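Local coordinates for maltose/maltodextrin-binding protein (Thermus thermophilus, PDB 2GH9) that binds maltotriose in its interdomain cleft and probably delivers maltodextrins for uptake, at residues F147-N152 / A250-P255; D201-F204 / P210-V213; V213-A218 / G233-G238; I230-G233 / D239-K242; V297-N300 / G304-P307. All coordinates share one frame; numbering follows the deposited sequence.

Contact 1: F147-N152 / A250-P255; sequences FGFLYN and APFPVP. Unlike the reference sequence in segment 250-255: Val-254 (reference Ala).
Phe-149 and Phe-252 reach toward one another from opposite directions and meet in the lobe of the periplasmic binding protein fold that is built on the four-stranded sheet 149-150, 227-232, 116-120 and 247-250. Phe-149 belongs to one outermost strand of that sheet, whereas Phe-252 sits just past the other, so the pair joins the two margins of the sheet, with Leu-231 of strand 227-232 touching both rings. The tight part is small: Phe-149 CZ and CE1 each come within 3.6 Å of Phe-252 CE1. Both rings project with CG anti to the backbone N (chi1 176° and -164°), which carries them across the 11.4 Å that separates the CA atoms of Phe-149 and Phe-252. Their planes are inclined by 45°, an oblique meeting that is neither stack nor T-shape. Phe-134 adds an edge-to-face partner to each ring, making an aromatic cluster with no polar bond across it. The looser side lies along the loop on both sides of Phe-252 in sequence: Pro-251 is exposed, and Pro-253 and Val-254 are partly so. Between core and surface lies Pro-253, whose CD stands 3.5 Å above the plane of the Phe-252 ring, displaced toward the rim.

Contact 2: D201-F204 / P210-V213; sequences DLRF and PEGV
Arg-203, in the last turn of helix 189-204, reaches across to the type II beta turn Pro-210 to Val-213 and carries nearly all of the contact. Its CB heads toward the turn. Next, CG lies 3.7 Å above the plane of the Phe-204 ring, toward its rim. The chain runs straight as far as CD and then bends (chi3 -74°), which lays the guanidinium against the backbone of Pro-210 and Glu-211. NE is hydrogen-bonded to Val-209 O, and Glu-211 CA stands over one guanidinium face, 3.6 Å from its plane. CZ comes 3.5 Å from Pro-210 O. At the tip the two nitrogens part company. Arg-203 NH2 gives a weak, strongly bent bond to Pro-210 O (2.9 Å, 125°). Arg-203 NH2 also donates to a water 3.0 Å away. The same water accepts from Gly-212 N at 3.2 Å. NH1 spends its bond on Ile-356 O; Glu-211 OE1, 4.0 Å from Arg-203 NH1, lies well out of the guanidinium plane and so can offer only electrostatic attraction. Gly-212 takes the positive phi of the turn, where a CB would strike the preceding carbonyl. The arginine thus ties the C-terminal end of helix 189-204 to the loop leading into helix 215-224, and through Ile-356 to the last turn of helix 341-357, at the protein surface.

Contact 3: V213-A218 / G233-G238; sequences VDYGVA and GPWALG. With GLC (alpha-D-glucopyranose), chain B; GLC (alpha-D-glucopyranose), chain C.
Tyr-215 extends its ring with CG anti to the backbone N (chi1 -172°), while Trp-235 tucks CG between its backbone N and carbonyl carbon (chi1 54°); these torsions bring the hydroxyl to the indole edge in the maltotriose cleft of the periplasmic binding protein fold. Trp-235 NE1 gives Tyr-215 OH a weak bond, 3.2 Å long and bent to 123°, with the oxygen near the indole plane. The stronger partner of Tyr-215 OH is Asn-232 ND2. Across one face of the indole lie two linked glucose units: C1 of the chain B sugar stands 3.7 Å above the plane and C4 of the chain C sugar 3.9 Å, so the platform spans the glycosidic link. Gly-233 CA supports the opposite face at 3.4 Å, a place where any CB would run into Trp-235 CH2. Replacing Trp-235 by an alanine would probably strip both sugars of their apolar floor and leave Tyr-215 OH without its indole donor. Tyr-215 adds a face of its own toward O6 of the chain C glucose. Its helix starts with an N-cap at Asp-214, whose OD1 accepts from Val-217 N, and Ala-236 CB comes to 3.7 Å from Tyr-215 OH.

Contact 4: I230-G233 / D239-K242; sequences ILNG and DYKK
Tyr-240, Ile-230 and Asn-232 bury most of the surface here, joining helix 237-242 to the end of strand 227-232 that precedes it. Tyr-240 contributes the most, and its hydroxyl does the touching. Its CG lies beside the backbone N, opposite the carbonyl carbon (chi1 -55°), an orientation that sends the ring from the helix to the strand. There Asn-232 ND2 donates to Tyr-240 OH over 3.1 Å at 153°, the oxygen lying close to the amide plane, while amide and ring are turned 62° apart. Ile-230 brings only its tip, CD1, to 3.6 Å from Tyr-240 OH. Asp-219 OD1 is the stronger partner of that hydroxyl, as Tyr-215 is of ND2. On its other end Asn-232 OD1 takes a weak bond from Gly-233 N at 2.9 Å and another weak one from Trp-235 NE1, which together should favour this orientation of the amide. A phenylalanine in place of Tyr-240 would probably cost Asp-219 OD1 its hydroxyl partner and leave Asn-232 ND2 with Tyr-215 OH but without its second acceptor. Because the hydroxyl already accepts from the asparagine, it is likely to give its proton to Asp-219, making a hydrogen-bonded chain from Asp-219 through the phenol to the Asn-232 amide.

Contact 5: V297-N300 / G304-P307; sequences VAFN and GRIP. With GLC (alpha-D-glucopyranose), chain C.
Asn-300 ND2 donates to Arg-305 O, 3.0 Å away and nearly straight at 167°, closing the return from helix 293-302 into strand 306-307. The oxygen lies in the amide plane of Asn-300, yet the donor sits well above the carbonyl plane, 63° out of it. Ile-306 CD1 comes alongside, 3.6 Å from Asn-300 ND2, and Pro-307 CD packs on the asparagine CB. One residue earlier in the helix, Phe-299 sets the edge of its ring against the arginine: CE2 is 4.0 Å from Arg-305 CD, and ring and guanidinium are tilted by only 29°. A water joins the backbones, giving to Phe-299 O at 3.2 Å and accepting from Gly-304 N at 2.9 Å. With its carbonyl held by Asn-300, Arg-305 runs extended from CG to NE into the cleft, where NH1 donates to O3 of the chain C glucose at 3.0 Å and NH2 to O2 of that sugar at 2.9 Å. Two carboxylates hold the guanidinium: Glu-13 by a salt bridge to NE, and Glu-113, which also binds the sugar, by one to NH1; Phe-299 in turn stacks on Phe-111. The two carboxylates probably stabilise the buried positive charge. One planar cation meeting two neighbouring hydroxyls of one sugar, itself steered by carboxylates, is an arrangement familiar from the sugar sites of periplasmic binding proteins.

How the contacts relate
Along the chain contact 1 encloses contacts 2, 3 and 4, while contact 5 follows later. Contacts 2 and 3 share Val-213, and contacts 3 and 4 share Gly-233, so helix 189-204, helix 215-224, strand 227-232 and helix 237-242 are linked in succession. Centres of contacts 3 and 4 lie about 6 Å apart; those of contacts 2 and 5 about 33 Å, on opposite sides of the chain's centre. Contacts 1 and 4 reach neighbouring strands of the four-stranded sheet, whereas contact 5 belongs with the larger sheet through strand 306-307. Contacts 3 and 5 touch the same chain C glucose, so the sugar is held where structures from the two sheets converge.

Contact 1: F147-N152 / A250-P255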
# COMPACT_ATOMS: atom_id res chain seq x y z
N PHE A 147 -2.37 7.75 23.29
CA PHE A 147 -3.37 7.00 22.53
C PHE A 147 -3.02 5.52 22.50
O PHE A 147 -1.85 5.16 22.38
CB PHE A 147 -3.48 7.55 21.11
CG PHE A 147 -4.02 8.95 21.03
CD1 PHE A 147 -5.39 9.17 20.95
CD2 PHE A 147 -3.16 10.04 21.03
CE1 PHE A 147 -5.90 10.47 20.87
CE2 PHE A 147 -3.66 11.34 20.96
CZ PHE A 147 -5.04 11.55 20.87
N GLY A 148 -4.03 4.67 22.65
CA GLY A 148 -3.80 3.22 22.56
C GLY A 148 -3.78 2.72 21.12
O GLY A 148 -3.00 1.83 20.79
N PHE A 149 -4.67 3.28 20.29
CA PHE A 149 -4.79 2.90 18.89
C PHE A 149 -5.31 4.01 17.99
O PHE A 149 -6.36 4.62 18.23
CB PHE A 149 -5.68 1.67 18.73
CG PHE A 149 -5.93 1.30 17.30
CD1 PHE A 149 -4.88 0.84 16.50
CD2 PHE A 149 -7.19 1.42 16.74
CE1 PHE A 149 -5.10 0.52 15.19
CE2 PHE A 149 -7.41 1.08 15.41
CZ PHE A 149 -6.36 0.63 14.65
N LEU A 150 -4.56 4.26 16.91
CA LEU A 150 -4.93 5.23 15.92
C LEU A 150 -4.57 4.69 14.54
O LEU A 150 -3.65 3.89 14.41
CB LEU A 150 -4.21 6.56 16.17
CG LEU A 150 -4.60 7.39 17.41
CD1 LEU A 150 -3.75 8.70 17.45
CD2 LEU A 150 -6.10 7.69 17.38
N TYR A 151 -5.31 5.14 13.54
CA TYR A 151 -5.01 4.81 12.13
C TYR A 151 -5.79 5.74 11.19
O TYR A 151 -6.70 6.45 11.63
CB TYR A 151 -5.30 3.31 11.82
CG TYR A 151 -6.73 2.97 11.48
CD1 TYR A 151 -7.74 3.07 12.43
CD2 TYR A 151 -7.08 2.49 10.21
CE1 TYR A 151 -9.04 2.76 12.14
CE2 TYR A 151 -8.41 2.17 9.90
CZ TYR A 151 -9.38 2.31 10.89
OH TYR A 151 -10.69 2.01 10.66
N ASN A 152 -5.42 5.70 9.91
CA ASN A 152 -6.11 6.48 8.88
C ASN A 152 -7.51 5.94 8.61
O ASN A 152 -7.77 5.30 7.60
CB ASN A 152 -5.24 6.53 7.61
CG ASN A 152 -5.70 7.57 6.63
OD1 ASN A 152 -6.64 8.33 6.87
ND2 ASN A 152 -5.01 7.61 5.48
N ALA A 250 2.57 -7.38 13.84
CA ALA A 250 1.61 -8.45 14.09
C ALA A 250 0.39 -8.28 13.18
O ALA A 250 0.13 -7.17 12.69
CB ALA A 250 1.19 -8.44 15.56
N PRO A 251 -0.36 -9.38 12.93
CA PRO A 251 -1.64 -9.23 12.25
C PRO A 251 -2.58 -8.40 13.11
O PRO A 251 -2.46 -8.39 14.32
CB PRO A 251 -2.16 -10.67 12.09
CG PRO A 251 -1.22 -11.57 12.82
CD PRO A 251 -0.04 -10.77 13.29
N PHE A 252 -3.50 -7.69 12.47
CA PHE A 252 -4.51 -6.98 13.20
C PHE A 252 -5.53 -8.01 13.67
O PHE A 252 -5.78 -8.95 12.96
CB PHE A 252 -5.17 -5.91 12.34
CG PHE A 252 -5.94 -4.91 13.15
CD1 PHE A 252 -5.28 -3.83 13.76
CD2 PHE A 252 -7.28 -5.08 13.38
CE1 PHE A 252 -5.98 -2.93 14.53
CE2 PHE A 252 -7.98 -4.18 14.16
CZ PHE A 252 -7.33 -3.11 14.74
N PRO A 253 -6.07 -7.86 14.89
CA PRO A 253 -7.14 -8.76 15.32
C PRO A 253 -8.39 -8.74 14.43
O PRO A 253 -8.72 -7.72 13.81
CB PRO A 253 -7.48 -8.29 16.74
CG PRO A 253 -6.78 -7.03 16.97
CD PRO A 253 -5.65 -6.95 15.97
N VAL A 254 -9.06 -9.88 14.37
CA VAL A 254 -10.25 -10.02 13.58
C VAL A 254 -11.35 -9.25 14.31
O VAL A 254 -11.52 -9.42 15.53
CB VAL A 254 -10.62 -11.50 13.37
CG1 VAL A 254 -11.82 -11.66 12.41
CG2 VAL A 254 -9.43 -12.24 12.83
N PRO A 255 -12.07 -8.37 13.58
CA PRO A 255 -13.14 -7.59 14.23
C PRO A 255 -14.23 -8.52 14.77
O PRO A 255 -14.44 -9.61 14.22
CB PRO A 255 -13.69 -6.71 13.11
CG PRO A 255 -12.72 -6.78 11.99
CD PRO A 255 -11.93 -8.04 12.15

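Contact 2: D201-F204 / P210-V213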
# COMPACT_ATOMS: atom_id res chain seq x y z
N ASP A 201 -17.99 1.96 14.99
CA ASP A 201 -17.84 1.56 16.39
C ASP A 201 -16.48 1.89 16.93
O ASP A 201 -16.34 2.13 18.12
CB ASP A 201 -18.11 0.06 16.59
CG ASP A 201 -19.57 -0.33 16.36
OD1 ASP A 201 -20.45 0.55 16.25
OD2 ASP A 201 -19.84 -1.56 16.29
N LEU A 202 -15.46 1.87 16.06
CA LEU A 202 -14.09 2.24 16.46
C LEU A 202 -14.07 3.68 17.00
O LEU A 202 -13.21 4.04 17.79
CB LEU A 202 -13.10 2.08 15.27
CG LEU A 202 -12.67 0.65 14.88
CD1 LEU A 202 -11.76 0.61 13.65
CD2 LEU A 202 -11.97 -0.04 16.04
N ARG A 203 -15.01 4.50 16.56
CA ARG A 203 -15.12 5.86 17.08
C ARG A 203 -16.21 5.96 18.15
O ARG A 203 -15.93 6.37 19.25
CB ARG A 203 -15.41 6.84 15.95
CG ARG A 203 -15.52 8.31 16.39
CD ARG A 203 -15.55 9.20 15.16
NE ARG A 203 -14.22 9.29 14.56
CZ ARG A 203 -13.96 9.73 13.33
NH1 ARG A 203 -14.93 10.13 12.53
NH2 ARG A 203 -12.70 9.76 12.89
N PHE A 204 -17.43 5.57 17.82
CA PHE A 204 -18.59 5.91 18.66
C PHE A 204 -18.92 4.92 19.79
O PHE A 204 -19.70 5.25 20.70
CB PHE A 204 -19.81 6.10 17.78
CG PHE A 204 -19.63 7.14 16.72
CD1 PHE A 204 -19.26 8.44 17.06
CD2 PHE A 204 -19.81 6.83 15.37
CE1 PHE A 204 -19.09 9.42 16.07
CE2 PHE A 204 -19.64 7.79 14.38
CZ PHE A 204 -19.28 9.08 14.74
N PRO A 210 -10.81 9.18 17.38
CA PRO A 210 -11.68 10.36 17.29
C PRO A 210 -11.69 11.06 15.92
O PRO A 210 -10.98 10.67 14.99
CB PRO A 210 -11.12 11.30 18.36
CG PRO A 210 -9.69 10.88 18.55
CD PRO A 210 -9.63 9.41 18.23
N GLU A 211 -12.52 12.10 15.83
CA GLU A 211 -12.57 12.97 14.67
C GLU A 211 -11.18 13.55 14.35
O GLU A 211 -10.32 13.74 15.22
CB GLU A 211 -13.61 14.07 14.93
CG GLU A 211 -13.55 15.24 13.97
CD GLU A 211 -13.93 14.89 12.55
OE1 GLU A 211 -14.92 14.14 12.36
OE2 GLU A 211 -13.27 15.41 11.61
N GLY A 212 -10.95 13.78 13.06
CA GLY A 212 -9.74 14.44 12.61
C GLY A 212 -8.57 13.53 12.32
O GLY A 212 -7.59 13.97 11.72
N VAL A 213 -8.64 12.26 12.71
CA VAL A 213 -7.47 11.39 12.59
C VAL A 213 -7.29 10.88 11.15
O VAL A 213 -8.04 10.04 10.66
CB VAL A 213 -7.51 10.21 13.58
CG1 VAL A 213 -6.17 9.48 13.59
CG2 VAL A 213 -7.84 10.73 14.99
O HOH W 1 -11.91 11.72 10.79

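Contact 3: V213-A218 / G233-G238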
# COMPACT_ATOMS: atom_id res chain seq x y z
N VAL A 213 -8.64 12.26 12.71
CA VAL A 213 -7.47 11.39 12.59
C VAL A 213 -7.29 10.88 11.15
O VAL A 213 -8.04 10.04 10.66
CB VAL A 213 -7.51 10.21 13.58
CG1 VAL A 213 -6.17 9.48 13.59
CG2 VAL A 213 -7.84 10.73 14.99
N ASP A 214 -6.26 11.42 10.50
CA ASP A 214 -5.88 11.01 9.16
C ASP A 214 -4.49 10.37 9.20
O ASP A 214 -3.93 10.15 10.28
CB ASP A 214 -5.95 12.22 8.20
CG ASP A 214 -5.07 13.36 8.61
OD1 ASP A 214 -4.24 13.22 9.54
OD2 ASP A 214 -5.23 14.45 8.00
N TYR A 215 -3.92 10.06 8.05
CA TYR A 215 -2.62 9.42 8.01
C TYR A 215 -1.60 10.13 8.90
O TYR A 215 -0.94 9.50 9.71
CB TYR A 215 -2.06 9.32 6.58
CG TYR A 215 -0.83 8.48 6.59
CD1 TYR A 215 -0.91 7.09 6.52
CD2 TYR A 215 0.41 9.05 6.80
CE1 TYR A 215 0.25 6.30 6.61
CE2 TYR A 215 1.55 8.29 6.88
CZ TYR A 215 1.46 6.92 6.79
OH TYR A 215 2.61 6.18 6.89
N GLY A 216 -1.47 11.45 8.74
CA GLY A 216 -0.42 12.20 9.42
C GLY A 216 -0.55 12.28 10.93
O GLY A 216 0.44 12.26 11.67
N VAL A 217 -1.80 12.36 11.40
CA VAL A 217 -2.10 12.42 12.83
C VAL A 217 -1.64 11.13 13.50
O VAL A 217 -0.90 11.15 14.50
CB VAL A 217 -3.60 12.66 13.05
CG1 VAL A 217 -3.98 12.50 14.52
CG2 VAL A 217 -4.02 14.04 12.50
N ALA A 218 -2.03 9.99 12.92
CA ALA A 218 -1.67 8.69 13.50
C ALA A 218 -0.18 8.40 13.36
O ALA A 218 0.46 7.92 14.29
CB ALA A 218 -2.51 7.56 12.87
N GLY A 233 1.77 0.35 7.28
CA GLY A 233 2.60 -0.53 6.51
C GLY A 233 4.08 -0.18 6.52
O GLY A 233 4.49 0.83 7.12
N PRO A 234 4.88 -1.01 5.85
CA PRO A 234 6.34 -0.95 5.97
C PRO A 234 6.97 0.33 5.40
O PRO A 234 8.11 0.64 5.73
CB PRO A 234 6.80 -2.21 5.21
CG PRO A 234 5.71 -2.54 4.30
CD PRO A 234 4.45 -2.11 4.96
N TRP A 235 6.23 1.04 4.56
CA TRP A 235 6.63 2.37 4.08
C TRP A 235 6.89 3.37 5.19
O TRP A 235 7.52 4.41 4.93
CB TRP A 235 5.56 2.97 3.14
CG TRP A 235 4.21 3.00 3.74
CD1 TRP A 235 3.70 3.95 4.58
CD2 TRP A 235 3.20 2.01 3.57
NE1 TRP A 235 2.41 3.60 4.95
CE2 TRP A 235 2.09 2.41 4.34
CE3 TRP A 235 3.13 0.82 2.84
CZ2 TRP A 235 0.91 1.68 4.37
CZ3 TRP A 235 1.95 0.09 2.87
CH2 TRP A 235 0.86 0.52 3.65
N ALA A 236 6.36 3.11 6.39
CA ALA A 236 6.45 4.03 7.54
C ALA A 236 7.65 3.70 8.45
O ALA A 236 8.01 4.51 9.31
CB ALA A 236 5.14 3.96 8.34
N LEU A 237 8.25 2.53 8.25
CA LEU A 237 9.26 1.99 9.14
C LEU A 237 10.58 2.73 9.10
O LEU A 237 11.26 2.77 10.12
CB LEU A 237 9.49 0.50 8.85
CG LEU A 237 8.32 -0.40 9.22
CD1 LEU A 237 8.59 -1.88 8.95
CD2 LEU A 237 7.87 -0.19 10.67
N GLY A 238 10.92 3.33 7.95
CA GLY A 238 12.12 4.15 7.83
C GLY A 238 12.15 5.24 8.90
O GLY A 238 13.13 5.37 9.63
C1 GLC B . 0.38 3.47 1.09
C2 GLC B . 0.45 2.32 0.10
C3 GLC B . -0.49 2.63 -1.10
C4 GLC B . -1.90 3.00 -0.67
C5 GLC B . -1.86 4.09 0.40
C6 GLC B . -3.26 4.35 0.96
O2 GLC B . 1.79 2.18 -0.39
O3 GLC B . -0.51 1.53 -1.98
O4 GLC B . -2.66 3.44 -1.81
O5 GLC B . -0.98 3.71 1.48
O6 GLC B . -3.40 5.69 1.45
C1 GLC C . 3.75 7.55 1.36
C2 GLC C . 4.30 6.14 1.16
C3 GLC C . 3.27 5.29 0.44
C4 GLC C . 1.95 5.29 1.24
C5 GLC C . 1.43 6.72 1.44
C6 GLC C . 0.21 6.75 2.39
O1 GLC C . 3.68 8.18 0.08
O2 GLC C . 5.56 6.16 0.45
O3 GLC C . 3.73 3.95 0.23
O4 GLC C . 0.96 4.64 0.48
O5 GLC C . 2.46 7.54 1.98
O6 GLC C . -0.25 8.09 2.63

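Contact 4: I230-G233 / D239-K242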
# COMPACT_ATOMS: atom_id res chain seq x y z
N ILE A 230 -0.57 1.24 15.96
CA ILE A 230 -1.04 1.82 14.72
C ILE A 230 -1.30 0.70 13.69
O ILE A 230 -0.66 -0.32 13.71
CB ILE A 230 -0.01 2.85 14.15
CG1 ILE A 230 -0.64 3.74 13.09
CG2 ILE A 230 1.26 2.13 13.66
CD1 ILE A 230 0.33 4.84 12.53
N LEU A 231 -2.27 0.93 12.82
CA LEU A 231 -2.46 0.11 11.64
C LEU A 231 -1.76 0.89 10.52
O LEU A 231 -2.23 1.94 10.08
CB LEU A 231 -3.95 -0.07 11.35
CG LEU A 231 -4.32 -0.97 10.17
CD1 LEU A 231 -3.82 -2.42 10.33
CD2 LEU A 231 -5.82 -0.94 9.93
N ASN A 232 -0.61 0.37 10.09
CA ASN A 232 0.19 1.00 9.02
C ASN A 232 1.11 -0.05 8.36
O ASN A 232 1.22 -1.17 8.83
CB ASN A 232 1.01 2.15 9.61
CG ASN A 232 1.36 3.22 8.58
OD1 ASN A 232 0.94 3.15 7.42
ND2 ASN A 232 2.10 4.24 9.03
N GLY A 233 1.77 0.35 7.28
CA GLY A 233 2.60 -0.53 6.51
C GLY A 233 4.08 -0.18 6.52
O GLY A 233 4.49 0.83 7.12
N ASP A 239 11.04 5.97 8.99
CA ASP A 239 10.91 7.06 9.97
C ASP A 239 10.78 6.56 11.40
O ASP A 239 11.24 7.23 12.31
CB ASP A 239 9.75 7.97 9.61
CG ASP A 239 9.93 8.68 8.28
OD1 ASP A 239 11.04 9.22 8.05
OD2 ASP A 239 8.97 8.73 7.47
N TYR A 240 10.19 5.37 11.59
CA TYR A 240 10.17 4.72 12.92
C TYR A 240 11.56 4.22 13.36
O TYR A 240 11.90 4.34 14.55
CB TYR A 240 9.15 3.55 13.01
CG TYR A 240 7.72 3.90 12.64
CD1 TYR A 240 7.29 5.23 12.52
CD2 TYR A 240 6.78 2.89 12.42
CE1 TYR A 240 5.99 5.55 12.16
CE2 TYR A 240 5.46 3.20 12.06
CZ TYR A 240 5.08 4.53 11.93
OH TYR A 240 3.80 4.86 11.58
N LYS A 241 12.32 3.62 12.44
CA LYS A 241 13.70 3.23 12.73
C LYS A 241 14.53 4.48 13.07
O LYS A 241 15.30 4.48 14.03
CB LYS A 241 14.35 2.48 11.55
CG LYS A 241 13.80 1.10 11.24
CD LYS A 241 14.37 0.55 9.91
CE LYS A 241 14.03 -0.93 9.73
NZ LYS A 241 14.54 -1.51 8.45
N LYS A 242 14.34 5.55 12.30
CA LYS A 242 15.09 6.80 12.49
C LYS A 242 14.77 7.49 13.83
O LYS A 242 15.66 8.05 14.47
CB LYS A 242 14.84 7.76 11.34
CG LYS A 242 15.72 9.01 11.34
CD LYS A 242 15.42 9.92 10.14
CE LYS A 242 15.86 11.36 10.40
NZ LYS A 242 15.69 12.28 9.23

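Contact 5: V297-N300 / G304-P307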
# COMPACT_ATOMS: atom_id res chain seq x y z
N VAL A 297 17.71 -5.19 -0.79
CA VAL A 297 18.06 -5.44 0.61
C VAL A 297 18.36 -4.12 1.31
O VAL A 297 17.85 -3.87 2.39
CB VAL A 297 19.25 -6.45 0.80
CG1 VAL A 297 19.76 -6.43 2.25
CG2 VAL A 297 18.85 -7.86 0.46
N ALA A 298 19.18 -3.28 0.67
CA ALA A 298 19.51 -1.96 1.21
C ALA A 298 18.26 -1.13 1.48
O ALA A 298 18.10 -0.55 2.55
CB ALA A 298 20.41 -1.23 0.23
N PHE A 299 17.34 -1.12 0.52
CA PHE A 299 16.10 -0.38 0.70
C PHE A 299 15.33 -0.91 1.91
O PHE A 299 14.81 -0.13 2.68
CB PHE A 299 15.26 -0.44 -0.58
CG PHE A 299 14.10 0.53 -0.61
CD1 PHE A 299 14.32 1.90 -0.74
CD2 PHE A 299 12.79 0.07 -0.56
CE1 PHE A 299 13.27 2.78 -0.81
CE2 PHE A 299 11.70 0.98 -0.64
CZ PHE A 299 11.93 2.31 -0.78
N ASN A 300 15.25 -2.22 2.09
CA ASN A 300 14.55 -2.79 3.24
C ASN A 300 15.20 -2.36 4.54
O ASN A 300 14.53 -2.03 5.52
CB ASN A 300 14.51 -4.32 3.16
CG ASN A 300 13.92 -4.97 4.44
OD1 ASN A 300 14.66 -5.32 5.33
ND2 ASN A 300 12.60 -5.07 4.52
N GLY A 304 11.73 -0.51 5.24
CA GLY A 304 11.14 -1.78 5.62
C GLY A 304 10.28 -2.55 4.64
O GLY A 304 9.76 -3.62 4.98
N ARG A 305 10.09 -2.03 3.44
CA ARG A 305 9.28 -2.74 2.44
C ARG A 305 10.01 -4.01 2.00
O ARG A 305 11.24 -4.06 2.00
CB ARG A 305 8.97 -1.85 1.22
CG ARG A 305 8.33 -0.52 1.59
CD ARG A 305 7.93 0.20 0.38
NE ARG A 305 7.96 1.65 0.56
CZ ARG A 305 7.01 2.48 0.15
NH1 ARG A 305 5.91 2.03 -0.47
NH2 ARG A 305 7.15 3.77 0.34
N ILE A 306 9.26 -5.04 1.67
CA ILE A 306 9.83 -6.39 1.55
C ILE A 306 10.24 -6.65 0.10
O ILE A 306 9.43 -6.47 -0.80
CB ILE A 306 8.81 -7.45 2.02
CG1 ILE A 306 8.26 -7.09 3.42
CG2 ILE A 306 9.43 -8.90 2.01
CD1 ILE A 306 9.34 -6.68 4.45
N PRO A 307 11.50 -7.06 -0.14
CA PRO A 307 11.89 -7.43 -1.53
C PRO A 307 10.96 -8.46 -2.19
O PRO A 307 10.48 -9.38 -1.52
CB PRO A 307 13.29 -8.02 -1.36
CG PRO A 307 13.83 -7.28 -0.17
CD PRO A 307 12.65 -7.15 0.77
C1 GLC C . 3.75 7.55 1.36
C2 GLC C . 4.30 6.14 1.16
C3 GLC C . 3.27 5.29 0.44
C4 GLC C . 1.95 5.29 1.24
C5 GLC C . 1.43 6.72 1.44
C6 GLC C . 0.21 6.75 2.39
O1 GLC C . 3.68 8.18 0.08
O2 GLC C . 5.56 6.16 0.45
O3 GLC C . 3.73 3.95 0.23
O4 GLC C . 0.96 4.64 0.48
O5 GLC C . 2.46 7.54 1.98
O6 GLC C . -0.25 8.09 2.63
O HOH W 2 11.62 0.35 2.50